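Putative acyl-CoA thioester hydrolase YbhC (Escherichia coli K-12, PDB 3GRH) is an outer-membrane lipoprotein of the pectinesterase family, a putative thioesterase that neither binds pectin nor shows pectinesterase activity. Local coordinates at residues Thr91-Val96 with Arg164-Pro169; Lys138-Lys143 with Asn239-Gly244; Leu146-Gly151 with Ala155-Asp160; Tyr307-Ala312 with Tyr319-Val324. One frame throughout, in Å; residues are numbered along the deposited sequence.

Contact 1 (Thr91-Val96 with Arg164-Pro169); sequences TIQAAV and RGKYMP
Gln93, near the start of helix 92-100, meets Lys166 and Tyr167 from CB through to OE1. Its CB lies 3.7 Å from Lys166 CE, the lysine's extended aliphatic run crossing it at about a right angle. The next carbon, CG, is 4.0 Å from both Lys166 CE and Tyr167 OH. CG is anti to the backbone N, and the bend at chi2 (71°) turns the amide toward the phenol. CD lies 3.6 Å from Tyr167 OH, with amide and ring planes 68° apart. There OE1 accepts from Tyr167 OH at 2.7 Å, the donor standing 38° out of the carbonyl plane. The helix packs on strands 77-79, 108-112 and 115-123, closing the N-terminal end of the parallel beta-helix, as in related pectinesterases. Tyr122 N of strand 115-123 also donates to OE1, while NE2 holds Asp97; a buried amide that both accepts and donates suits this place. A leucine here would probably leave the hydroxyl of Tyr167 and the N-H of Tyr122 without their common acceptor. At the backbone of the same residue, a water accepts from Gln93 N at 3.0 Å and from Lys166 NZ at 3.3 Å, the ammonium also bonding Thr120 O. Lys166 CG rests over one face of the Tyr167 ring, toward its rim.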
loop_
_atom_site.group_PDB
_atom_site.type_symbol
_atom_site.label_atom_id
_atom_site.label_comp_id
_atom_site.label_asym_id
_atom_site.label_seq_id
_atom_site.Cartn_x
_atom_site.Cartn_y
_atom_site.Cartn_z
ATOM N N THR A 91 -3.041 24.244 -6.848
ATOM C CA THR A 91 -3.083 23.147 -5.882
ATOM C C THR A 91 -3.644 21.941 -6.565
ATOM O O THR A 91 -4.391 22.030 -7.535
ATOM C CB THR A 91 -3.958 23.391 -4.624
ATOM O OG1 THR A 91 -5.363 23.380 -4.938
ATOM C CG2 THR A 91 -3.583 24.633 -3.952
ATOM N N ILE A 92 -3.274 20.782 -6.034
ATOM C CA ILE A 92 -3.655 19.552 -6.690
ATOM C C ILE A 92 -5.112 19.256 -6.437
ATOM O O ILE A 92 -5.871 18.866 -7.365
ATOM C CB ILE A 92 -2.797 18.373 -6.254
ATOM C CG1 ILE A 92 -1.303 18.693 -6.578
ATOM C CG2 ILE A 92 -3.321 17.121 -6.858
ATOM C CD1 ILE A 92 -0.354 17.722 -6.074
ATOM N N GLN A 93 -5.583 19.586 -5.234
ATOM C CA GLN A 93 -6.995 19.415 -4.933
ATOM C C GLN A 93 -7.878 20.210 -5.855
ATOM O O GLN A 93 -8.912 19.701 -6.275
ATOM C CB GLN A 93 -7.349 19.756 -3.488
ATOM C CG GLN A 93 -8.739 19.408 -3.085
ATOM C CD GLN A 93 -8.937 17.941 -2.978
ATOM O OE1 GLN A 93 -8.345 17.349 -2.118
ATOM N NE2 GLN A 93 -9.807 17.381 -3.769
ATOM N N ALA A 94 -7.487 21.430 -6.217
ATOM C CA ALA A 94 -8.289 22.234 -7.122
ATOM C C ALA A 94 -8.425 21.615 -8.495
ATOM O O ALA A 94 -9.496 21.738 -9.151
ATOM C CB ALA A 94 -7.695 23.631 -7.180
ATOM N N ALA A 95 -7.344 21.017 -8.999
ATOM C CA ALA A 95 -7.384 20.360 -10.282
ATOM C C ALA A 95 -8.220 19.107 -10.206
ATOM O O ALA A 95 -8.900 18.788 -11.127
ATOM C CB ALA A 95 -5.944 19.985 -10.761
ATOM N N VAL A 96 -8.072 18.317 -9.156
ATOM C CA VAL A 96 -8.937 17.133 -8.955
ATOM C C VAL A 96 -10.386 17.513 -8.942
ATOM O O VAL A 96 -11.182 16.901 -9.587
ATOM C CB VAL A 96 -8.578 16.373 -7.667
ATOM C CG1 VAL A 96 -9.641 15.330 -7.287
ATOM C CG2 VAL A 96 -7.185 15.732 -7.784
ATOM N N ARG A 164 -8.843 27.901 4.659
ATOM C CA ARG A 164 -9.431 28.762 3.642
ATOM C C ARG A 164 -10.501 28.098 2.773
ATOM O O ARG A 164 -10.645 28.417 1.594
ATOM C CB ARG A 164 -8.300 29.370 2.794
ATOM C CG ARG A 164 -7.139 29.944 3.674
ATOM C CD ARG A 164 -5.863 30.300 2.883
ATOM N NE ARG A 164 -4.750 29.361 3.121
ATOM C CZ ARG A 164 -4.549 28.216 2.468
ATOM N NH1 ARG A 164 -5.395 27.808 1.528
ATOM N NH2 ARG A 164 -3.494 27.453 2.763
ATOM N N GLY A 165 -11.265 27.187 3.366
ATOM C CA GLY A 165 -12.389 26.562 2.660
ATOM C C GLY A 165 -12.014 25.632 1.537
ATOM O O GLY A 165 -12.749 25.490 0.580
ATOM N N LYS A 166 -10.870 24.987 1.680
ATOM C CA LYS A 166 -10.459 23.951 0.772
ATOM C C LYS A 166 -11.548 22.897 0.588
ATOM O O LYS A 166 -11.801 22.430 -0.529
ATOM C CB LYS A 166 -9.206 23.294 1.339
ATOM C CG LYS A 166 -8.615 22.321 0.437
ATOM C CD LYS A 166 -7.277 21.848 0.953
ATOM C CE LYS A 166 -6.649 20.810 -0.006
ATOM N NZ LYS A 166 -5.187 20.543 0.389
ATOM N N TYR A 167 -12.146 22.487 1.694
ATOM C CA TYR A 167 -13.237 21.521 1.712
ATOM C C TYR A 167 -14.434 22.222 2.303
ATOM O O TYR A 167 -14.394 22.806 3.381
ATOM C CB TYR A 167 -12.880 20.264 2.547
ATOM C CG TYR A 167 -11.659 19.578 2.043
ATOM C CD1 TYR A 167 -11.693 18.798 0.895
ATOM C CD2 TYR A 167 -10.445 19.681 2.717
ATOM C CE1 TYR A 167 -10.578 18.245 0.402
ATOM C CE2 TYR A 167 -9.329 19.079 2.265
ATOM C CZ TYR A 167 -9.374 18.335 1.096
ATOM O OH TYR A 167 -8.250 17.764 0.573
ATOM N N MET A 168 -15.512 22.207 1.523
ATOM C CA MET A 168 -16.785 22.801 1.889
ATOM C C MET A 168 -17.907 21.930 1.289
ATOM O O MET A 168 -17.701 21.226 0.320
ATOM C CB MET A 168 -16.960 24.190 1.275
ATOM C CG MET A 168 -15.847 25.156 1.474
ATOM S SD MET A 168 -16.369 26.787 0.979
ATOM C CE MET A 168 -17.355 27.314 2.425
ATOM N N PRO A 169 -19.087 21.938 1.882
ATOM C CA PRO A 169 -20.186 21.229 1.312
ATOM C C PRO A 169 -20.350 21.696 -0.128
ATOM O O PRO A 169 -20.231 22.876 -0.458
ATOM C CB PRO A 169 -21.367 21.667 2.162
ATOM C CG PRO A 169 -20.796 22.084 3.399
ATOM C CD PRO A 169 -19.469 22.634 3.115
HETATM O O HOH W 1 -4.183 19.865 -2.627
#

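Contact 2 (Lys138-Lys143 with Asn239-Gly244); sequences KPIDVK and NVNILG
Asn241 ND2, gripped by a water and by Thr209 OG1, reaches over to Pro139 and Ile140. The water accepts from ND2 at 3.2 Å and, weakly, from Ile140 N, so it bridges the two segments where their own polar groups do not pair. ND2 also stands 3.7 Å from Pro139 CB. Thr209 OG1 bonds Pro139 O as well, and thus ties both segments to strand 208-212. That strand lies between 142-146 and 240-243: the three are neighbours on one parallel face of the beta-helix, so this contact passes over the middle coil at the corner where the chain enters the face. Asn239 makes its corner with positive phi (54°), a conformation asparagine tolerates better than most residues. Its amide approaches the pyrrolidine roughly at a right angle, OD1 coming within 3.4 Å of Pro139 CG. The backbone oxygen Asn239 O lies equally near that carbon. An alanine here would remove the amide, and would probably leave that part of the proline ring uncovered and the left-handed corner less easily held. Pro139 suits the start of a 3-10 turn, which needs no N-H from its first residue; Asp141 fastens the turn, OD2 accepting from Lys138 N at 2.9 Å. Lys143 NZ reaches back to Ile140 O, also at 2.9 Å.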
loop_
_atom_site.group_PDB
_atom_site.type_symbol
_atom_site.label_atom_id
_atom_site.label_comp_id
_atom_site.label_asym_id
_atom_site.label_seq_id
_atom_site.Cartn_x
_atom_site.Cartn_y
_atom_site.Cartn_z
ATOM N N LYS A 138 12.709 13.053 -12.231
ATOM C CA LYS A 138 12.588 11.950 -11.303
ATOM C C LYS A 138 11.314 12.079 -10.469
ATOM O O LYS A 138 10.811 13.187 -10.283
ATOM C CB LYS A 138 13.758 11.975 -10.310
ATOM C CG LYS A 138 15.095 11.633 -10.980
ATOM C CD LYS A 138 16.268 11.685 -10.040
ATOM C CE LYS A 138 17.607 11.691 -10.762
ATOM N NZ LYS A 138 18.010 13.050 -11.287
ATOM N N PRO A 139 10.881 10.986 -9.856
ATOM C CA PRO A 139 9.686 11.142 -8.985
ATOM C C PRO A 139 9.833 12.069 -7.824
ATOM O O PRO A 139 8.863 12.747 -7.430
ATOM C CB PRO A 139 9.391 9.695 -8.521
ATOM C CG PRO A 139 10.018 8.867 -9.482
ATOM C CD PRO A 139 11.220 9.573 -10.022
ATOM N N ILE A 140 11.070 12.262 -7.356
ATOM C CA ILE A 140 11.300 13.174 -6.231
ATOM C C ILE A 140 11.086 14.651 -6.557
ATOM O O ILE A 140 11.097 15.539 -5.697
ATOM C CB ILE A 140 12.704 12.887 -5.618
ATOM C CG1 ILE A 140 12.794 13.527 -4.216
ATOM C CG2 ILE A 140 13.811 13.321 -6.558
ATOM C CD1 ILE A 140 11.900 12.828 -3.107
ATOM N N ASP A 141 11.005 14.956 -7.844
ATOM C CA ASP A 141 10.845 16.317 -8.309
ATOM C C ASP A 141 9.473 16.904 -8.059
ATOM O O ASP A 141 9.392 18.116 -8.044
ATOM C CB ASP A 141 11.268 16.355 -9.763
ATOM C CG ASP A 141 12.828 16.178 -9.886
ATOM O OD1 ASP A 141 13.587 16.685 -8.981
ATOM O OD2 ASP A 141 13.357 15.567 -10.873
ATOM N N VAL A 142 8.424 16.064 -7.859
ATOM C CA VAL A 142 7.095 16.535 -7.536
ATOM C C VAL A 142 6.825 15.939 -6.148
ATOM O O VAL A 142 6.713 14.725 -6.036
ATOM C CB VAL A 142 6.062 16.071 -8.570
ATOM C CG1 VAL A 142 4.639 16.264 -8.008
ATOM C CG2 VAL A 142 6.294 16.767 -9.883
ATOM N N LYS A 143 6.649 16.768 -5.133
ATOM C CA LYS A 143 6.497 16.331 -3.736
ATOM C C LYS A 143 5.149 16.777 -3.225
ATOM O O LYS A 143 4.866 17.936 -3.219
ATOM C CB LYS A 143 7.539 16.959 -2.861
ATOM C CG LYS A 143 8.963 16.561 -3.222
ATOM C CD LYS A 143 9.995 17.176 -2.324
ATOM C CE LYS A 143 11.418 16.724 -2.510
ATOM N NZ LYS A 143 12.089 17.366 -3.736
ATOM N N ASN A 239 6.142 3.999 -10.674
ATOM C CA ASN A 239 7.285 4.953 -10.506
ATOM C C ASN A 239 6.931 6.068 -9.583
ATOM O O ASN A 239 7.061 7.247 -9.920
ATOM C CB ASN A 239 7.746 5.492 -11.850
ATOM C CG ASN A 239 9.107 6.151 -11.788
ATOM O OD1 ASN A 239 9.945 5.799 -10.943
ATOM N ND2 ASN A 239 9.296 7.161 -12.641
ATOM N N VAL A 240 6.442 5.708 -8.395
ATOM C CA VAL A 240 6.067 6.655 -7.322
ATOM C C VAL A 240 6.933 6.395 -6.130
ATOM O O VAL A 240 7.241 5.245 -5.817
ATOM C CB VAL A 240 4.551 6.583 -7.028
ATOM C CG1 VAL A 240 4.118 7.315 -5.718
ATOM C CG2 VAL A 240 3.769 7.119 -8.186
ATOM N N ASN A 241 7.265 7.432 -5.372
ATOM C CA ASN A 241 7.903 7.261 -4.064
ATOM C C ASN A 241 6.841 7.529 -3.022
ATOM O O ASN A 241 6.189 8.569 -3.081
ATOM C CB ASN A 241 9.017 8.301 -3.814
ATOM C CG ASN A 241 10.180 8.166 -4.743
ATOM O OD1 ASN A 241 10.528 7.108 -5.200
ATOM N ND2 ASN A 241 10.730 9.311 -5.140
ATOM N N ILE A 242 6.661 6.598 -2.105
ATOM C CA ILE A 242 5.728 6.742 -0.983
ATOM C C ILE A 242 6.501 6.697 0.302
ATOM O O ILE A 242 7.126 5.677 0.595
ATOM C CB ILE A 242 4.640 5.621 -1.006
ATOM C CG1 ILE A 242 4.047 5.419 -2.391
ATOM C CG2 ILE A 242 3.595 6.065 -0.032
ATOM C CD1 ILE A 242 3.186 4.148 -2.452
ATOM N N LEU A 243 6.554 7.847 0.990
ATOM C CA LEU A 243 7.507 8.067 2.063
ATOM C C LEU A 243 6.790 8.312 3.357
ATOM O O LEU A 243 5.912 9.184 3.473
ATOM C CB LEU A 243 8.440 9.241 1.760
ATOM C CG LEU A 243 9.205 9.089 0.475
ATOM C CD1 LEU A 243 10.059 10.306 0.232
ATOM C CD2 LEU A 243 10.024 7.857 0.362
ATOM N N GLY A 244 7.158 7.530 4.377
ATOM C CA GLY A 244 6.622 7.698 5.699
ATOM C C GLY A 244 7.446 6.977 6.732
ATOM O O GLY A 244 8.647 6.743 6.526
HETATM O O HOH W 2 13.138 9.778 -7.218
#

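Contact 3 (Leu146-Gly151 with Ala155-Asp160); sequences LSLDGG and ADWRHD
Leu148 and Trp157 are brought together by two different first torsions: Leu148 has CG opposite its own carbonyl carbon (chi1 -63°), whereas Trp157 carries CG opposite its backbone nitrogen (chi1 -174°), which swings the indole off the helix to meet the leucine. Both methyls then touch the pyrrole part of the indole, CD2 at 4.2 Å from Trp157 CD1 and CD1 at 4.2 Å from Trp157 NE1, on an oblique approach. Leu148 CD2 is also 4.2 Å from Asp160 CB, for Trp157 and Asp160 are three residues apart and so rise from the same side of the helix. Two residues back along the extended chain, Leu146 points the same way, and its CD2 lies 3.8 Å from Asp160 O. Branched, flexible leucines suit this role, filling in against both a flat ring and bare helix backbone. Here the chain leaves strand 142-146 of the beta-helix and makes a long excursion, including helices 154-161 and 174-181, before it returns to the coils at strand 196-198; the contact folds helix 154-161 back against the chain leading to it. The buried indole N-H is satisfied by Cys192 O, and the ring also touches Cys180, which is disulfide-bonded to Cys192. Asp149 shapes the departing chain as an Asx turn: OD1 accepts from Gly151 N at 2.9 Å, nearly straight at 170°, with the donor above the carboxylate plane. Its second oxygen, OD2, bonds His223 ND1, while Leu148 O is held by Asn212 ND2.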
loop_
_atom_site.group_PDB
_atom_site.type_symbol
_atom_site.label_atom_id
_atom_site.label_comp_id
_atom_site.label_asym_id
_atom_site.label_seq_id
_atom_site.Cartn_x
_atom_site.Cartn_y
_atom_site.Cartn_z
ATOM N N LEU A 146 2.115 16.557 3.695
ATOM C CA LEU A 146 1.543 17.250 4.863
ATOM C C LEU A 146 1.921 16.365 6.089
ATOM O O LEU A 146 2.181 15.177 5.900
ATOM C CB LEU A 146 0.013 17.401 4.790
ATOM C CG LEU A 146 -0.643 18.366 5.708
ATOM C CD1 LEU A 146 -0.190 19.788 5.365
ATOM C CD2 LEU A 146 -2.162 18.195 5.641
ATOM N N SER A 147 1.940 16.923 7.292
ATOM C CA SER A 147 2.185 16.150 8.513
ATOM C C SER A 147 0.878 15.912 9.199
ATOM O O SER A 147 0.231 16.846 9.649
ATOM C CB SER A 147 3.105 16.892 9.471
ATOM O OG SER A 147 4.377 17.070 8.898
ATOM N N LEU A 148 0.447 14.657 9.300
ATOM C CA LEU A 148 -0.761 14.306 10.006
ATOM C C LEU A 148 -0.552 13.035 10.811
ATOM O O LEU A 148 0.046 12.073 10.338
ATOM C CB LEU A 148 -1.887 14.025 9.070
ATOM C CG LEU A 148 -2.366 15.141 8.182
ATOM C CD1 LEU A 148 -3.401 14.537 7.177
ATOM C CD2 LEU A 148 -2.902 16.385 8.974
ATOM N N ASP A 149 -0.969 13.055 12.037
ATOM C CA ASP A 149 -0.772 11.938 12.983
ATOM C C ASP A 149 -2.141 11.455 13.448
ATOM O O ASP A 149 -2.955 12.245 13.853
ATOM C CB ASP A 149 0.016 12.454 14.166
ATOM C CG ASP A 149 0.450 11.378 15.211
ATOM O OD1 ASP A 149 -0.140 10.284 15.405
ATOM O OD2 ASP A 149 1.466 11.663 15.944
ATOM N N GLY A 150 -2.369 10.159 13.412
ATOM C CA GLY A 150 -3.631 9.588 13.911
ATOM C C GLY A 150 -3.933 9.948 15.338
ATOM O O GLY A 150 -5.062 9.987 15.689
ATOM N N GLY A 151 -2.922 10.279 16.127
ATOM C CA GLY A 151 -3.143 10.684 17.467
ATOM C C GLY A 151 -3.581 12.108 17.684
ATOM O O GLY A 151 -3.861 12.498 18.848
ATOM N N ALA A 155 -9.633 18.993 16.271
ATOM C CA ALA A 155 -9.445 20.406 15.995
ATOM C C ALA A 155 -8.153 20.762 15.268
ATOM O O ALA A 155 -8.161 21.599 14.359
ATOM C CB ALA A 155 -9.522 21.143 17.296
ATOM N N ASP A 156 -7.048 20.182 15.709
ATOM C CA ASP A 156 -5.732 20.353 15.064
ATOM C C ASP A 156 -5.742 19.789 13.666
ATOM O O ASP A 156 -5.219 20.408 12.768
ATOM C CB ASP A 156 -4.623 19.703 15.890
ATOM C CG ASP A 156 -4.301 20.480 17.145
ATOM O OD1 ASP A 156 -4.904 21.578 17.364
ATOM O OD2 ASP A 156 -3.442 19.985 17.925
ATOM N N TRP A 157 -6.394 18.647 13.471
ATOM C CA TRP A 157 -6.587 18.041 12.144
ATOM C C TRP A 157 -7.328 18.934 11.197
ATOM O O TRP A 157 -6.895 19.201 10.089
ATOM C CB TRP A 157 -7.280 16.699 12.282
ATOM C CG TRP A 157 -7.397 15.924 11.016
ATOM C CD1 TRP A 157 -6.534 15.014 10.526
ATOM C CD2 TRP A 157 -8.478 15.977 10.115
ATOM N NE1 TRP A 157 -6.985 14.494 9.360
ATOM C CE2 TRP A 157 -8.177 15.097 9.049
ATOM C CE3 TRP A 157 -9.694 16.688 10.079
ATOM C CZ2 TRP A 157 -9.060 14.885 8.024
ATOM C CZ3 TRP A 157 -10.535 16.506 9.033
ATOM C CH2 TRP A 157 -10.201 15.635 8.004
ATOM N N ARG A 158 -8.460 19.474 11.652
ATOM C CA ARG A 158 -9.256 20.355 10.807
ATOM C C ARG A 158 -8.506 21.589 10.377
ATOM O O ARG A 158 -8.637 22.026 9.248
ATOM C CB ARG A 158 -10.525 20.789 11.545
ATOM C CG ARG A 158 -11.607 19.738 11.607
ATOM C CD ARG A 158 -12.926 20.268 12.075
ATOM N NE ARG A 158 -12.899 20.781 13.420
ATOM C CZ ARG A 158 -13.151 20.095 14.534
ATOM N NH1 ARG A 158 -13.491 18.809 14.520
ATOM N NH2 ARG A 158 -13.097 20.743 15.677
ATOM N N HIS A 159 -7.708 22.144 11.293
ATOM C CA HIS A 159 -6.926 23.309 11.004
ATOM C C HIS A 159 -5.888 23.065 9.927
ATOM O O HIS A 159 -5.807 23.812 8.936
ATOM C CB HIS A 159 -6.280 23.858 12.273
ATOM C CG HIS A 159 -5.561 25.124 12.016
ATOM N ND1 HIS A 159 -6.229 26.317 11.847
ATOM C CD2 HIS A 159 -4.248 25.399 11.848
ATOM C CE1 HIS A 159 -5.357 27.273 11.581
ATOM N NE2 HIS A 159 -4.149 26.748 11.601
ATOM N N ASP A 160 -5.198 21.938 10.048
ATOM C CA ASP A 160 -4.101 21.575 9.150
ATOM C C ASP A 160 -4.574 21.128 7.813
ATOM O O ASP A 160 -3.904 21.380 6.791
ATOM C CB ASP A 160 -3.247 20.499 9.796
ATOM C CG ASP A 160 -2.382 21.032 10.941
ATOM O OD1 ASP A 160 -2.573 22.199 11.371
ATOM O OD2 ASP A 160 -1.631 20.201 11.482
#

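Contact 4 (Tyr307-Ala312 with Tyr319-Val324)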
loop_
_atom_site.group_PDB
_atom_site.type_symbol
_atom_site.label_atom_id
_atom_site.label_comp_id
_atom_site.label_asym_id
_atom_site.label_seq_id
_atom_site.Cartn_x
_atom_site.Cartn_y
_atom_site.Cartn_z
ATOM N N TYR A 307 8.283 -3.552 10.567
ATOM C CA TYR A 307 7.470 -4.586 9.921
ATOM C C TYR A 307 7.037 -4.094 8.564
ATOM O O TYR A 307 6.349 -3.103 8.520
ATOM C CB TYR A 307 6.197 -4.940 10.704
ATOM C CG TYR A 307 6.375 -5.044 12.195
ATOM C CD1 TYR A 307 6.850 -6.199 12.803
ATOM C CD2 TYR A 307 6.147 -3.924 12.975
ATOM C CE1 TYR A 307 7.039 -6.218 14.192
ATOM C CE2 TYR A 307 6.388 -3.954 14.356
ATOM C CZ TYR A 307 6.813 -5.104 14.925
ATOM O OH TYR A 307 6.985 -5.146 16.326
ATOM N N VAL A 308 7.382 -4.777 7.479
ATOM C CA VAL A 308 7.077 -4.272 6.197
ATOM C C VAL A 308 5.606 -4.369 5.875
ATOM O O VAL A 308 4.958 -3.408 5.518
ATOM C CB VAL A 308 7.903 -4.915 5.090
ATOM C CG1 VAL A 308 7.552 -4.311 3.715
ATOM C CG2 VAL A 308 9.407 -4.737 5.451
ATOM N N PHE A 309 5.043 -5.583 5.997
ATOM C CA PHE A 309 3.664 -5.827 5.598
ATOM C C PHE A 309 2.750 -6.112 6.765
ATOM O O PHE A 309 3.077 -6.930 7.641
ATOM C CB PHE A 309 3.615 -7.052 4.658
ATOM C CG PHE A 309 4.276 -6.847 3.369
ATOM C CD1 PHE A 309 3.740 -6.013 2.399
ATOM C CD2 PHE A 309 5.429 -7.518 3.120
ATOM C CE1 PHE A 309 4.436 -5.782 1.235
ATOM C CE2 PHE A 309 6.075 -7.356 1.923
ATOM C CZ PHE A 309 5.580 -6.478 1.002
ATOM N N ALA A 310 1.582 -5.449 6.795
ATOM C CA ALA A 310 0.556 -5.681 7.821
ATOM C C ALA A 310 -0.807 -5.811 7.193
ATOM O O ALA A 310 -1.642 -4.878 7.233
ATOM C CB ALA A 310 0.563 -4.503 8.799
ATOM N N PRO A 311 -1.018 -6.921 6.519
ATOM C CA PRO A 311 -2.270 -7.185 5.872
ATOM C C PRO A 311 -3.408 -7.455 6.904
ATOM O O PRO A 311 -3.201 -8.131 7.960
ATOM C CB PRO A 311 -1.962 -8.420 5.044
ATOM C CG PRO A 311 -0.850 -9.036 5.642
ATOM C CD PRO A 311 -0.070 -8.025 6.373
ATOM N N ALA A 312 -4.581 -6.992 6.525
ATOM C CA ALA A 312 -5.817 -7.115 7.265
ATOM C C ALA A 312 -6.851 -7.950 6.481
ATOM O O ALA A 312 -8.072 -7.751 6.577
ATOM C CB ALA A 312 -6.407 -5.738 7.612
ATOM N N TYR A 319 -6.761 -13.715 -1.075
ATOM C CA TYR A 319 -5.697 -12.904 -1.660
ATOM C C TYR A 319 -5.617 -11.619 -0.989
ATOM O O TYR A 319 -6.603 -10.853 -0.966
ATOM C CB TYR A 319 -5.888 -12.721 -3.185
ATOM C CG TYR A 319 -5.848 -14.009 -3.888
ATOM C CD1 TYR A 319 -4.663 -14.645 -4.009
ATOM C CD2 TYR A 319 -6.969 -14.695 -4.290
ATOM C CE1 TYR A 319 -4.559 -15.859 -4.557
ATOM C CE2 TYR A 319 -6.851 -15.991 -4.830
ATOM C CZ TYR A 319 -5.622 -16.548 -4.951
ATOM O OH TYR A 319 -5.406 -17.798 -5.509
ATOM N N GLY A 320 -4.417 -11.378 -0.377
ATOM C CA GLY A 320 -4.020 -10.156 0.206
ATOM C C GLY A 320 -2.944 -9.432 -0.582
ATOM O O GLY A 320 -3.240 -8.931 -1.633
ATOM N N PHE A 321 -1.719 -9.545 -0.117
ATOM C CA PHE A 321 -0.582 -8.872 -0.721
ATOM C C PHE A 321 0.314 -9.784 -1.462
ATOM O O PHE A 321 0.608 -10.870 -0.944
ATOM C CB PHE A 321 0.230 -8.095 0.305
ATOM C CG PHE A 321 -0.511 -7.029 1.070
ATOM C CD1 PHE A 321 -1.654 -6.450 0.638
ATOM C CD2 PHE A 321 0.061 -6.536 2.182
ATOM C CE1 PHE A 321 -2.339 -5.448 1.411
ATOM C CE2 PHE A 321 -0.623 -5.584 2.976
ATOM C CZ PHE A 321 -1.774 -5.031 2.584
ATOM N N LEU A 322 0.829 -9.390 -2.644
ATOM C CA LEU A 322 1.830 -10.204 -3.328
ATOM C C LEU A 322 2.972 -9.288 -3.639
ATOM O O LEU A 322 2.716 -8.240 -4.212
ATOM C CB LEU A 322 1.319 -10.716 -4.673
ATOM C CG LEU A 322 2.273 -11.455 -5.540
ATOM C CD1 LEU A 322 2.711 -12.723 -4.765
ATOM C CD2 LEU A 322 1.556 -11.814 -6.878
ATOM N N ALA A 323 4.193 -9.619 -3.210
ATOM C CA ALA A 323 5.384 -8.863 -3.612
ATOM C C ALA A 323 6.171 -9.808 -4.490
ATOM O O ALA A 323 6.518 -10.917 -4.060
ATOM C CB ALA A 323 6.160 -8.503 -2.375
ATOM N N VAL A 324 6.406 -9.396 -5.724
ATOM C CA VAL A 324 7.108 -10.205 -6.757
ATOM C C VAL A 324 8.228 -9.421 -7.346
ATOM O O VAL A 324 8.096 -8.239 -7.623
ATOM C CB VAL A 324 6.062 -10.767 -7.790
ATOM C CG1 VAL A 324 5.317 -9.677 -8.438
ATOM C CG2 VAL A 324 6.741 -11.636 -8.801
#
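Strands 309-311 and 321-324, which meet through Phe309, Pro311, Phe321 and Ala323, run nearly antiparallel (151°) with their axes 9.4 Å apart, too far for backbone pairing, so side chains fill the gap between them. Phe321 is the centre of the contact. It holds CG anti to its carbonyl carbon (chi1 -59°), which turns its ring toward Pro311 and Phe309. Pro311 lays its CB over one face of that ring, 4.1 Å from the centroid and 25° off the normal, a CH-pi contact to which the rigid, compact proline ring is well fitted. Pro311 CA is 3.7 Å from Phe321 CE2. From the same strand as Pro311, Phe309 CD1 comes to 3.7 Å from Phe321 CD2, the two side chains inclined to one another. The strands lie on different faces of the right-handed parallel beta-helix, and these rings pack in its hydrophobic interior. Further along, Phe309 CZ reaches Ala323 CB at 4.0 Å; alanine is small enough to let the ring in. The corner at Val308 sets that residue's CG1 3.8 Å above the plane of the Phe309 ring, over its centre, and Phe295 meets the same ring edge-to-face. Between the two inward residues, Ala310 directs its methyl the opposite way, about 4 Å from the side chain of Asp280, the predicted nucleophile, and about 5 Å from that of Arg340, which by similarity binds substrate.

Contacts 1, 2 and 3 interlock along the chain before contact 4 begins. The segments of contacts 1 and 2 alternate, and contact 3 is nested inside the loops closed by both. Contacts 1 and 3 have centres about 17 Å apart on the same side of the chain's centre: contact 1 joins helix 92-100 to the excursion after strand 142-146, and contact 3 packs helix 154-161 of that excursion on residues 146-151. Contact 2, about 22 Å from the centres of both, lies on the outer surface of the coils. Contact 4, centred about 21 Å from contact 2 and 33 Å from contact 1, lies inside later coils and alone adjoins the predicted nucleophile and the residue thought, by similarity, to bind substrate.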